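Side-chain contacts in angiopoietin-related protein 6 (PDB 6Y43), which probably acts as a secreted, angiopoietin-like growth factor that carries a fibrinogen-like globe domain: residues 41-46 against 108-113; 102-107 against 182-187. All coordinates share one frame; numbering follows the deposited sequence.

Overall arrangement
Both contacts belong to the single fibrinogen-like globe domain, their centres about 18 Å apart, and both involve the same hairpin of strands 95-102 and 108-118. The turn 102-107 serves contact 2; the start of the second strand, 108-113, serves contact 1 and follows without a break. Along the chain the order is 41-46, 102-107, 108-113, 182-187, so the two pairings interleave. Contact 1 joins the hairpin to the loop between strands 33-40 and 48-54, by charge and hydrogen bonds. Contact 2 joins its turn to the long loop region before strand 212-219, by aromatic packing. The hairpin is thus tied to an earlier and a later part of the domain.

Contact 1: 41-46 against 108-113; sequences QQLEGG and GARAHY
Glu-44 reaches from its loop to Arg-110 and His-112, two residues apart on strand 108-113: a His-carboxylate hydrogen bond plus a salt bridge, joining loop to strand in the fibrinogen-like domain. His-112 NE2 faces the mouth of the carboxylate, its one N-H bifurcated between the syn lone pairs of the two oxygens, at 2.7 Å to Glu-44 OE1 and 2.9 Å to Glu-44 OE2. The branch to OE2 is the straighter, 154° at the hydrogen against 136°. Glu-44 OE2 also takes Arg-110 NH1 on its anti lone pair, a 2.9 Å salt bridge close to the guanidinium plane. Leu-43 supplies the apolar part: its CD1 sits over the centre of one guanidinium face, 3.5 Å from Arg-110 CZ. Glu-44 holds CG anti to its carbonyl carbon (chi1 -77°) and runs extended to CD, which carries the carboxylate across to the strand. Replacing Glu-44 with an alanine would probably leave the Arg-110 charge without its mate here and His-112 NE2 without this acceptor.

Behind the first shell, His-112 ND1 bonds to the carbonyl of His-133 and the two rings stack, so that, with the Glu-44 bond at NE2, the imidazole is held at both nitrogens. Two acceptors are consistent with a doubly protonated ring, so Glu-44, probably ionised, would face two cations. Arg-218 binds the backbone carbonyls of Glu-44 and Gly-46. The contact lies on the antiparallel sheet, with loop 41-46 packed against side chains of strands 95-102 and 108-118.

Contact 2: 102-107 against 182-187; sequences EDWGGR and GVWHHG
Trp-104 lays one face of its indole over the backbone of Gly-187: Gly-187 CA stands 3.8 Å from the centroid of the five-membered ring, 20° off its normal, a CH-pi contact. His-186 O lies over the same ring system, 3.6 Å from Trp-104 CH2. At the far end of the indole Trp-104 CZ2 meets Trp-184 CZ2 at 3.6 Å; the six-membered rings meet obliquely, planes at 48°. Trp-184 has CG anti to its backbone N (chi1 -172°), which brings its six-membered ring to this meeting, while its NE1 bonds to the carbonyl of Arg-211.

One water bridges the segments, donating to His-185 O at 2.7 Å and accepting a weak bond from Trp-104 NE1; NE1 also makes a weak bond to Ser-209 O. Trp-104 follows Asp-103 in a type I turn closed by Gly-106 N to Asp-103 O. Asp-103 OD1 accepts from Arg-107 N at 3.0 Å, and its OD2 pairs with Arg-204. This is a surface contact of the hairpin turn with the long loop before strand 212-219; with no direct hydrogen bond between the segments, the fit probably rests on shape and dispersion more than on directed bonds.

Contact 1: 41-46 against 108-113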
loop_
_atom_site.group_PDB
_atom_site.type_symbol
_atom_site.label_atom_id
_atom_site.label_comp_id
_atom_site.label_asym_id
_atom_site.label_seq_id
_atom_site.Cartn_x
_atom_site.Cartn_y
_atom_site.Cartn_z
ATOM N N GLN A 41 -4.145 -3.155 -14.644
ATOM C CA GLN A 41 -3.858 -4.146 -15.670
ATOM C C GLN A 41 -3.039 -3.621 -16.842
ATOM O O GLN A 41 -2.823 -4.369 -17.798
ATOM C CB GLN A 41 -5.161 -4.739 -16.220
ATOM C CG GLN A 41 -6.003 -5.426 -15.171
ATOM C CD GLN A 41 -5.366 -6.670 -14.599
ATOM O OE1 GLN A 41 -4.194 -6.683 -14.232
ATOM N NE2 GLN A 41 -6.153 -7.729 -14.480
ATOM N N GLN A 42 -2.595 -2.377 -16.814
ATOM C CA GLN A 42 -1.801 -1.832 -17.918
ATOM C C GLN A 42 -0.388 -1.452 -17.514
ATOM O O GLN A 42 0.563 -1.770 -18.232
ATOM C CB GLN A 42 -2.503 -0.604 -18.508
ATOM C CG GLN A 42 -3.706 -0.932 -19.329
ATOM C CD GLN A 42 -3.353 -1.662 -20.612
ATOM O OE1 GLN A 42 -2.534 -1.191 -21.410
ATOM N NE2 GLN A 42 -3.950 -2.834 -20.807
ATOM N N LEU A 43 -0.212 -0.801 -16.373
ATOM C CA LEU A 43 1.122 -0.334 -16.003
ATOM C C LEU A 43 2.083 -1.492 -15.757
ATOM O O LEU A 43 1.778 -2.440 -15.023
ATOM C CB LEU A 43 1.021 0.570 -14.773
ATOM C CG LEU A 43 2.293 1.219 -14.229
ATOM C CD1 LEU A 43 1.969 2.607 -13.697
ATOM C CD2 LEU A 43 2.860 0.342 -13.147
ATOM N N GLU A 44 3.262 -1.393 -16.376
ATOM C CA GLU A 44 4.346 -2.362 -16.230
ATOM C C GLU A 44 3.846 -3.792 -16.381
ATOM O O GLU A 44 4.115 -4.675 -15.564
ATOM C CB GLU A 44 5.057 -2.168 -14.898
ATOM C CG GLU A 44 5.982 -0.994 -14.942
ATOM C CD GLU A 44 6.733 -0.809 -13.649
ATOM O OE1 GLU A 44 7.174 -1.824 -13.089
ATOM O OE2 GLU A 44 6.855 0.343 -13.187
ATOM N N GLY A 45 3.117 -4.015 -17.455
ATOM C CA GLY A 45 2.672 -5.335 -17.810
ATOM C C GLY A 45 1.375 -5.738 -17.166
ATOM O O GLY A 45 0.831 -6.791 -17.522
ATOM N N GLY A 46 0.850 -4.921 -16.249
ATOM C CA GLY A 46 -0.388 -5.253 -15.569
ATOM C C GLY A 46 -0.238 -6.373 -14.556
ATOM O O GLY A 46 0.865 -6.813 -14.194
ATOM N N GLY A 108 4.899 11.910 -11.929
ATOM C CA GLY A 108 4.716 10.596 -11.377
ATOM C C GLY A 108 6.046 9.959 -11.035
ATOM O O GLY A 108 7.084 10.315 -11.597
ATOM N N ALA A 109 6.043 9.019 -10.104
ATOM C CA ALA A 109 7.254 8.277 -9.792
ATOM C C ALA A 109 6.879 6.900 -9.264
ATOM O O ALA A 109 5.752 6.668 -8.806
ATOM C CB ALA A 109 8.126 9.042 -8.789
ATOM N N ARG A 110 7.839 5.976 -9.344
ATOM C CA ARG A 110 7.591 4.593 -8.982
ATOM C C ARG A 110 8.742 4.016 -8.177
ATOM O O ARG A 110 9.908 4.301 -8.456
ATOM C CB ARG A 110 7.372 3.735 -10.242
ATOM C CG ARG A 110 6.415 4.353 -11.220
ATOM C CD ARG A 110 6.196 3.431 -12.411
ATOM N NE ARG A 110 5.392 4.061 -13.454
ATOM C CZ ARG A 110 5.214 3.542 -14.664
ATOM N NH1 ARG A 110 5.785 2.388 -14.971
ATOM N NH2 ARG A 110 4.469 4.175 -15.560
ATOM N N ALA A 111 8.400 3.170 -7.207
ATOM C CA ALA A 111 9.365 2.390 -6.446
ATOM C C ALA A 111 8.980 0.920 -6.554
ATOM O O ALA A 111 7.788 0.584 -6.571
ATOM C CB ALA A 111 9.424 2.821 -4.988
ATOM N N HIS A 112 9.985 0.056 -6.692
ATOM C CA HIS A 112 9.797 -1.381 -6.770
ATOM C C HIS A 112 10.637 -2.068 -5.702
ATOM O O HIS A 112 11.782 -1.670 -5.458
ATOM C CB HIS A 112 10.220 -1.955 -8.138
ATOM C CG HIS A 112 9.663 -1.232 -9.318
ATOM N ND1 HIS A 112 10.129 -0.002 -9.731
ATOM C CD2 HIS A 112 8.709 -1.592 -10.210
ATOM C CE1 HIS A 112 9.461 0.378 -10.809
ATOM N NE2 HIS A 112 8.590 -0.565 -11.115
ATOM N N TYR A 113 10.072 -3.106 -5.084
ATOM C CA TYR A 113 10.794 -3.973 -4.156
ATOM C C TYR A 113 10.602 -5.416 -4.589
ATOM O O TYR A 113 9.468 -5.896 -4.704
ATOM C CB TYR A 113 10.335 -3.765 -2.711
ATOM C CG TYR A 113 10.546 -2.334 -2.288
ATOM C CD1 TYR A 113 9.621 -1.363 -2.617
ATOM C CD2 TYR A 113 11.719 -1.928 -1.637
ATOM C CE1 TYR A 113 9.831 -0.037 -2.281
ATOM C CE2 TYR A 113 11.925 -0.596 -1.296
ATOM C CZ TYR A 113 10.992 0.341 -1.627
ATOM O OH TYR A 113 11.208 1.675 -1.325
#

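Contact 2: 102-107 against 182-187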
loop_
_atom_site.group_PDB
_atom_site.type_symbol
_atom_site.label_atom_id
_atom_site.label_comp_id
_atom_site.label_asym_id
_atom_site.label_seq_id
_atom_site.Cartn_x
_atom_site.Cartn_y
_atom_site.Cartn_z
ATOM N N GLU A 102 2.084 10.348 -7.332
ATOM C CA GLU A 102 1.893 11.511 -8.193
ATOM C C GLU A 102 1.814 12.765 -7.336
ATOM O O GLU A 102 1.041 12.808 -6.370
ATOM C CB GLU A 102 0.617 11.372 -9.035
ATOM C CG GLU A 102 0.342 12.478 -10.030
ATOM C CD GLU A 102 -0.966 12.271 -10.798
ATOM O OE1 GLU A 102 -1.433 11.101 -10.883
ATOM O OE2 GLU A 102 -1.539 13.277 -11.307
ATOM N N ASP A 103 2.555 13.799 -7.743
ATOM C CA ASP A 103 2.495 15.086 -7.068
ATOM C C ASP A 103 1.448 15.986 -7.721
ATOM O O ASP A 103 0.776 15.622 -8.695
ATOM C CB ASP A 103 3.886 15.730 -6.977
ATOM C CG ASP A 103 4.396 16.371 -8.273
ATOM O OD1 ASP A 103 3.646 16.575 -9.255
ATOM O OD2 ASP A 103 5.620 16.680 -8.277
ATOM N N TRP A 104 1.245 17.152 -7.115
ATOM C CA TRP A 104 0.179 18.040 -7.553
ATOM C C TRP A 104 0.532 18.781 -8.838
ATOM O O TRP A 104 -0.328 19.467 -9.395
ATOM C CB TRP A 104 -0.188 19.020 -6.439
ATOM C CG TRP A 104 -0.936 18.330 -5.331
ATOM C CD1 TRP A 104 -0.398 17.677 -4.262
ATOM C CD2 TRP A 104 -2.359 18.207 -5.200
ATOM N NE1 TRP A 104 -1.394 17.149 -3.472
ATOM C CE2 TRP A 104 -2.608 17.470 -4.019
ATOM C CE3 TRP A 104 -3.446 18.642 -5.969
ATOM C CZ2 TRP A 104 -3.901 17.162 -3.589
ATOM C CZ3 TRP A 104 -4.731 18.343 -5.542
ATOM C CH2 TRP A 104 -4.948 17.599 -4.366
ATOM N N GLY A 105 1.751 18.641 -9.321
ATOM C CA GLY A 105 2.104 19.145 -10.623
ATOM C C GLY A 105 1.989 18.118 -11.715
ATOM O O GLY A 105 2.332 18.414 -12.863
ATOM N N GLY A 106 1.533 16.907 -11.397
ATOM C CA GLY A 106 1.390 15.869 -12.393
ATOM C C GLY A 106 2.594 14.985 -12.608
ATOM O O GLY A 106 2.525 14.078 -13.453
ATOM N N ARG A 107 3.685 15.197 -11.870
ATOM C CA ARG A 107 4.841 14.325 -11.994
ATOM C C ARG A 107 4.547 13.011 -11.279
ATOM O O ARG A 107 3.998 12.994 -10.172
ATOM C CB ARG A 107 6.092 14.977 -11.399
ATOM C CG ARG A 107 6.870 15.861 -12.357
ATOM C CD ARG A 107 8.263 16.143 -11.804
ATOM N NE ARG A 107 9.156 16.822 -12.741
ATOM C CZ ARG A 107 9.752 17.983 -12.481
ATOM N NH1 ARG A 107 9.527 18.606 -11.332
ATOM N NH2 ARG A 107 10.583 18.527 -13.362
ATOM N N GLY A 182 -0.937 8.566 5.804
ATOM C CA GLY A 182 -1.095 9.784 6.564
ATOM C C GLY A 182 -2.260 10.614 6.084
ATOM O O GLY A 182 -3.225 10.119 5.496
ATOM N N VAL A 183 -2.183 11.896 6.397
ATOM C CA VAL A 183 -3.250 12.830 6.076
ATOM C C VAL A 183 -3.139 13.233 4.612
ATOM O O VAL A 183 -2.126 13.801 4.202
ATOM C CB VAL A 183 -3.173 14.071 6.969
ATOM C CG1 VAL A 183 -4.336 15.001 6.630
ATOM C CG2 VAL A 183 -3.157 13.699 8.427
ATOM N N TRP A 184 -4.180 12.954 3.827
ATOM C CA TRP A 184 -4.266 13.449 2.451
ATOM C C TRP A 184 -4.713 14.906 2.497
ATOM O O TRP A 184 -5.857 15.206 2.858
ATOM C CB TRP A 184 -5.228 12.599 1.623
ATOM C CG TRP A 184 -5.225 12.930 0.141
ATOM C CD1 TRP A 184 -4.421 12.392 -0.818
ATOM C CD2 TRP A 184 -6.051 13.885 -0.522
ATOM N NE1 TRP A 184 -4.701 12.946 -2.041
ATOM C CE2 TRP A 184 -5.693 13.874 -1.891
ATOM C CE3 TRP A 184 -7.055 14.751 -0.095
ATOM C CZ2 TRP A 184 -6.333 14.682 -2.847
ATOM C CZ3 TRP A 184 -7.677 15.562 -1.037
ATOM C CH2 TRP A 184 -7.304 15.532 -2.390
ATOM N N HIS A 185 -3.812 15.818 2.184
ATOM C CA HIS A 185 -4.191 17.222 2.134
ATOM C C HIS A 185 -4.658 17.586 0.725
ATOM O O HIS A 185 -4.355 16.904 -0.245
ATOM C CB HIS A 185 -3.027 18.087 2.583
ATOM C CG HIS A 185 -2.610 17.846 4.000
ATOM N ND1 HIS A 185 -3.133 18.561 5.053
ATOM C CD2 HIS A 185 -1.740 16.960 4.543
ATOM C CE1 HIS A 185 -2.595 18.139 6.183
ATOM N NE2 HIS A 185 -1.735 17.178 5.900
ATOM N N HIS A 186 -5.446 18.660 0.630
ATOM C CA HIS A 186 -6.025 19.059 -0.651
ATOM C C HIS A 186 -5.062 19.897 -1.510
ATOM O O HIS A 186 -5.493 20.595 -2.436
ATOM C CB HIS A 186 -7.338 19.808 -0.405
ATOM C CG HIS A 186 -8.436 18.934 0.128
ATOM N ND1 HIS A 186 -9.387 18.353 -0.684
ATOM C CD2 HIS A 186 -8.725 18.530 1.390
ATOM C CE1 HIS A 186 -10.219 17.636 0.053
ATOM N NE2 HIS A 186 -9.842 17.729 1.316
ATOM N N GLY A 187 -3.775 19.783 -1.239
ATOM C CA GLY A 187 -2.719 20.430 -1.995
ATOM C C GLY A 187 -1.412 19.897 -1.456
ATOM O O GLY A 187 -1.378 19.205 -0.437
HETATM O O HOH W 1 -2.290 15.247 -0.683
#